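Local coordinates for insecticidal protein (Brevibacillus laterosporus, PDB 7ML9) that probably forms beta-pores in target membranes as an insecticidal toxin of the epsilon-toxin/MTX2 family, active against the western corn rootworm, at residues 279-291 and 301-313. Sequence-based numbering, arbitrary orientation.
Sequences YGTDFILKIEDIT and SGTVVQEIKVPLI
With CG of D282 turned between its backbone N and carbonyl carbon (chi1 67°) and the K309 chain bent at chi2 and chi4, carboxylate and ammonium form a diagonal salt bridge near one end of an antiparallel strand pair in an elongated, beta-rich toxin of the aerolysin/epsilon-toxin clan. K309 NZ meets D282 OD2 at 3.2 Å on its syn side, the two side chains crossing at about a right angle, while OD1 is taken by N209 ND2 of strand 201-229. The pair illustrates how a backbone ladder tolerates an extra residue, here on the 301-313 side. F283 and V310 bond reciprocally, as do L285 and I308, whereas I287 faces the two residues V305 and Q306 of a classic beta bulge: its N donates to Q306 O at 2.8 Å, and its O receives V305 N at 2.7 Å in an almost straight bond (176°). The bulge moves the register by one, so E288 pairs with V304, and D289 N donates to T303 O. Alternation then gives the sheet two unlike faces. On that of F283, L285 and I287, L285 CG lies 4.0 Å from V310 CG2, I287 runs side by side with Q306, and CB of L312 approaches the F283 ring obliquely; Y187 and S189 of strand 178-189 touch F283, and I194 touches I287, Q306 and I308. The other face carries I284, K286, E288, V304, E307 and K309. There K286, its CG anti to the backbone N (chi1 174°), lies alongside E307 and across V304, with NZ 3.6 Å from V304 CG2 and in a weak salt bridge to E288 OE2. E288 OE1 forms a salt bridge with R203 NH2, which probably helps stabilise the buried carboxylate's negative charge. Past P311, one water joins the strands, donating to T281 O at 2.7 Å and accepting from L312 N at 2.9 Å.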
loop_
_atom_site.group_PDB
_atom_site.type_symbol
_atom_site.label_atom_id
_atom_site.label_comp_id
_atom_site.label_asym_id
_atom_site.label_seq_id
_atom_site.Cartn_x
_atom_site.Cartn_y
_atom_site.Cartn_z
ATOM N N TYR A 279 14.057 -6.619 6.846
ATOM C CA TYR A 279 14.954 -7.435 6.041
ATOM C C TYR A 279 16.379 -7.195 6.526
ATOM O O TYR A 279 16.674 -6.172 7.154
ATOM C CB TYR A 279 14.824 -7.100 4.547
ATOM C CG TYR A 279 14.663 -5.609 4.300
ATOM C CD1 TYR A 279 15.765 -4.753 4.337
ATOM C CD2 TYR A 279 13.410 -5.051 4.055
ATOM C CE1 TYR A 279 15.626 -3.382 4.132
ATOM C CE2 TYR A 279 13.260 -3.682 3.855
ATOM C CZ TYR A 279 14.369 -2.853 3.892
ATOM O OH TYR A 279 14.223 -1.495 3.685
ATOM N N GLY A 280 17.255 -8.158 6.247
ATOM C CA GLY A 280 18.674 -7.905 6.386
ATOM C C GLY A 280 19.192 -7.093 5.214
ATOM O O GLY A 280 18.679 -7.167 4.096
ATOM N N THR A 281 20.222 -6.291 5.480
ATOM C CA THR A 281 20.833 -5.451 4.455
ATOM C C THR A 281 22.213 -5.935 4.026
ATOM O O THR A 281 22.451 -6.143 2.827
ATOM C CB THR A 281 20.896 -3.995 4.950
ATOM O OG1 THR A 281 21.472 -3.931 6.259
ATOM C CG2 THR A 281 19.473 -3.418 5.032
ATOM N N ASP A 282 23.132 -6.141 4.970
ATOM C CA ASP A 282 24.449 -6.674 4.643
ATOM C C ASP A 282 25.102 -7.145 5.938
ATOM O O ASP A 282 24.520 -7.040 7.020
ATOM C CB ASP A 282 25.308 -5.634 3.898
ATOM C CG ASP A 282 25.702 -4.424 4.763
ATOM O OD1 ASP A 282 25.413 -4.358 5.983
ATOM O OD2 ASP A 282 26.332 -3.507 4.194
ATOM N N PHE A 283 26.319 -7.674 5.817
ATOM C CA PHE A 283 27.140 -8.014 6.974
ATOM C C PHE A 283 28.251 -6.980 7.138
ATOM O O PHE A 283 28.798 -6.478 6.151
ATOM C CB PHE A 283 27.777 -9.404 6.835
ATOM C CG PHE A 283 26.822 -10.551 7.053
ATOM C CD1 PHE A 283 26.538 -11.004 8.332
ATOM C CD2 PHE A 283 26.214 -11.178 5.969
ATOM C CE1 PHE A 283 25.659 -12.083 8.532
ATOM C CE2 PHE A 283 25.340 -12.248 6.159
ATOM C CZ PHE A 283 25.071 -12.698 7.434
ATOM N N ILE A 284 28.573 -6.664 8.387
ATOM C CA ILE A 284 29.818 -5.987 8.731
ATOM C C ILE A 284 30.702 -6.966 9.497
ATOM O O ILE A 284 30.256 -7.579 10.477
ATOM C CB ILE A 284 29.560 -4.701 9.535
ATOM C CG1 ILE A 284 30.884 -4.026 9.923
ATOM C CG2 ILE A 284 28.698 -4.975 10.746
ATOM C CD1 ILE A 284 30.791 -2.502 9.987
ATOM N N LEU A 285 31.944 -7.132 9.031
ATOM C CA LEU A 285 32.961 -7.914 9.726
ATOM C C LEU A 285 33.903 -6.974 10.463
ATOM O O LEU A 285 34.414 -6.016 9.879
ATOM C CB LEU A 285 33.754 -8.785 8.757
ATOM C CG LEU A 285 32.986 -9.784 7.905
ATOM C CD1 LEU A 285 33.944 -10.727 7.186
ATOM C CD2 LEU A 285 32.021 -10.547 8.777
ATOM N N LYS A 286 34.107 -7.239 11.742
ATOM C CA LYS A 286 34.987 -6.467 12.605
ATOM C C LYS A 286 36.202 -7.331 12.930
ATOM O O LYS A 286 36.054 -8.444 13.450
ATOM C CB LYS A 286 34.222 -6.058 13.858
ATOM C CG LYS A 286 34.978 -5.360 14.951
ATOM C CD LYS A 286 34.129 -5.409 16.216
ATOM C CE LYS A 286 33.967 -4.055 16.871
ATOM N NZ LYS A 286 34.353 -4.104 18.312
ATOM N N ILE A 287 37.393 -6.829 12.607
ATOM C CA ILE A 287 38.644 -7.572 12.766
ATOM C C ILE A 287 39.370 -7.045 13.992
ATOM O O ILE A 287 39.700 -5.856 14.055
ATOM C CB ILE A 287 39.536 -7.437 11.526
ATOM C CG1 ILE A 287 38.727 -7.667 10.251
ATOM C CG2 ILE A 287 40.756 -8.363 11.645
ATOM C CD1 ILE A 287 38.085 -9.023 10.171
ATOM N N GLU A 288 39.639 -7.924 14.957
ATOM C CA GLU A 288 40.297 -7.547 16.201
ATOM C C GLU A 288 41.638 -8.257 16.338
ATOM O O GLU A 288 41.753 -9.451 16.050
ATOM C CB GLU A 288 39.439 -7.882 17.416
ATOM C CG GLU A 288 38.150 -7.090 17.520
ATOM C CD GLU A 288 37.348 -7.449 18.759
ATOM O OE1 GLU A 288 37.649 -8.494 19.382
ATOM O OE2 GLU A 288 36.422 -6.681 19.113
ATOM N N ASP A 289 42.642 -7.516 16.798
ATOM C CA ASP A 289 43.952 -8.082 17.113
ATOM C C ASP A 289 43.891 -8.588 18.548
ATOM O O ASP A 289 43.762 -7.794 19.487
ATOM C CB ASP A 289 45.040 -7.026 16.934
ATOM C CG ASP A 289 46.454 -7.597 17.056
ATOM O OD1 ASP A 289 46.610 -8.736 17.540
ATOM O OD2 ASP A 289 47.406 -6.894 16.658
ATOM N N ILE A 290 43.952 -9.905 18.721
ATOM C CA ILE A 290 43.916 -10.508 20.043
ATOM C C ILE A 290 45.243 -11.188 20.375
ATOM O O ILE A 290 45.286 -12.062 21.233
ATOM C CB ILE A 290 42.743 -11.490 20.186
ATOM C CG1 ILE A 290 42.799 -12.550 19.093
ATOM C CG2 ILE A 290 41.423 -10.738 20.140
ATOM C CD1 ILE A 290 42.038 -13.814 19.443
ATOM N N THR A 291 46.311 -10.817 19.671
ATOM C CA THR A 291 47.631 -11.389 19.928
ATOM C C THR A 291 47.999 -11.291 21.408
ATOM O O THR A 291 48.321 -12.298 22.053
ATOM C CB THR A 291 48.668 -10.679 19.058
ATOM O OG1 THR A 291 48.256 -10.739 17.685
ATOM C CG2 THR A 291 50.051 -11.321 19.218
ATOM N N SER A 301 38.602 -8.979 24.668
ATOM C CA SER A 301 38.556 -8.220 23.431
ATOM C C SER A 301 39.896 -7.530 23.187
ATOM O O SER A 301 40.668 -7.259 24.113
ATOM C CB SER A 301 37.426 -7.187 23.464
ATOM O OG SER A 301 37.791 -6.049 24.228
ATOM N N GLY A 302 40.172 -7.260 21.913
ATOM C CA GLY A 302 41.405 -6.599 21.537
ATOM C C GLY A 302 41.164 -5.431 20.609
ATOM O O GLY A 302 40.014 -5.070 20.337
ATOM N N THR A 303 42.241 -4.847 20.098
ATOM C CA THR A 303 42.133 -3.661 19.260
ATOM C C THR A 303 41.478 -3.983 17.925
ATOM O O THR A 303 41.843 -4.961 17.267
ATOM C CB THR A 303 43.516 -3.074 19.018
ATOM O OG1 THR A 303 44.218 -3.015 20.264
ATOM C CG2 THR A 303 43.400 -1.686 18.422
ATOM N N VAL A 304 40.527 -3.145 17.512
ATOM C CA VAL A 304 39.957 -3.284 16.180
ATOM C C VAL A 304 40.960 -2.790 15.152
ATOM O O VAL A 304 41.516 -1.695 15.273
ATOM C CB VAL A 304 38.618 -2.542 16.066
ATOM C CG1 VAL A 304 38.071 -2.676 14.649
ATOM C CG2 VAL A 304 37.620 -3.126 17.060
ATOM N N VAL A 305 41.196 -3.608 14.136
ATOM C CA VAL A 305 42.195 -3.328 13.121
ATOM C C VAL A 305 41.569 -2.993 11.772
ATOM O O VAL A 305 42.186 -2.262 10.982
ATOM C CB VAL A 305 43.160 -4.526 13.000
ATOM C CG1 VAL A 305 43.759 -4.660 11.602
ATOM C CG2 VAL A 305 44.237 -4.423 14.071
ATOM N N GLN A 306 40.355 -3.459 11.504
ATOM C CA GLN A 306 39.739 -3.332 10.196
ATOM C C GLN A 306 38.259 -3.647 10.352
ATOM O O GLN A 306 37.870 -4.428 11.233
ATOM C CB GLN A 306 40.402 -4.284 9.193
ATOM C CG GLN A 306 39.965 -4.144 7.755
ATOM C CD GLN A 306 40.505 -5.269 6.896
ATOM O OE1 GLN A 306 41.212 -6.152 7.387
ATOM N NE2 GLN A 306 40.173 -5.251 5.609
ATOM N N GLU A 307 37.438 -2.997 9.528
ATOM C CA GLU A 307 36.030 -3.345 9.388
ATOM C C GLU A 307 35.701 -3.435 7.908
ATOM O O GLU A 307 36.223 -2.662 7.101
ATOM C CB GLU A 307 35.108 -2.344 10.088
ATOM C CG GLU A 307 35.173 -2.448 11.597
ATOM C CD GLU A 307 34.170 -1.563 12.309
ATOM O OE1 GLU A 307 33.537 -0.724 11.638
ATOM O OE2 GLU A 307 34.021 -1.698 13.544
ATOM N N ILE A 308 34.868 -4.414 7.553
ATOM C CA ILE A 308 34.519 -4.690 6.167
ATOM C C ILE A 308 33.006 -4.806 6.064
ATOM O O ILE A 308 32.389 -5.579 6.805
ATOM C CB ILE A 308 35.169 -5.987 5.652
ATOM C CG1 ILE A 308 36.623 -6.102 6.100
ATOM C CG2 ILE A 308 35.053 -6.086 4.136
ATOM C CD1 ILE A 308 37.279 -7.355 5.592
ATOM N N LYS A 309 32.416 -4.053 5.140
ATOM C CA LYS A 309 31.026 -4.251 4.753
ATOM C C LYS A 309 30.981 -5.303 3.656
ATOM O O LYS A 309 31.685 -5.187 2.650
ATOM C CB LYS A 309 30.412 -2.939 4.263
ATOM C CG LYS A 309 29.624 -2.184 5.320
ATOM C CD LYS A 309 28.494 -1.393 4.671
ATOM C CE LYS A 309 27.848 -0.436 5.653
ATOM N NZ LYS A 309 26.375 -0.634 5.707
ATOM N N VAL A 310 30.163 -6.332 3.854
ATOM C CA VAL A 310 30.112 -7.490 2.974
ATOM C C VAL A 310 28.682 -7.626 2.456
ATOM O O VAL A 310 27.750 -7.655 3.263
ATOM C CB VAL A 310 30.548 -8.783 3.683
ATOM C CG1 VAL A 310 30.383 -9.981 2.756
ATOM C CG2 VAL A 310 31.991 -8.646 4.159
ATOM N N PRO A 311 28.467 -7.709 1.143
ATOM C CA PRO A 311 27.105 -7.942 0.637
ATOM C C PRO A 311 26.660 -9.359 0.953
ATOM O O PRO A 311 27.432 -10.306 0.803
ATOM C CB PRO A 311 27.236 -7.732 -0.880
ATOM C CG PRO A 311 28.630 -7.180 -1.103
ATOM C CD PRO A 311 29.454 -7.647 0.057
ATOM N N LEU A 312 25.406 -9.505 1.387
ATOM C CA LEU A 312 24.916 -10.824 1.775
ATOM C C LEU A 312 24.395 -11.602 0.567
ATOM O O LEU A 312 24.087 -11.040 -0.484
ATOM C CB LEU A 312 23.837 -10.705 2.857
ATOM C CG LEU A 312 22.531 -9.932 2.605
ATOM C CD1 LEU A 312 21.554 -10.726 1.740
ATOM C CD2 LEU A 312 21.881 -9.557 3.921
ATOM N N ILE A 313 24.321 -12.919 0.733
ATOM C CA ILE A 313 23.693 -13.821 -0.224
ATOM C C ILE A 313 22.453 -14.392 0.447
ATOM O O ILE A 313 22.539 -14.932 1.558
ATOM C CB ILE A 313 24.646 -14.946 -0.660
ATOM C CG1 ILE A 313 25.872 -14.374 -1.360
ATOM C CG2 ILE A 313 23.945 -15.921 -1.593
ATOM C CD1 ILE A 313 26.996 -15.383 -1.456
HETATM O O HOH W 1 23.916 -7.034 0.779
#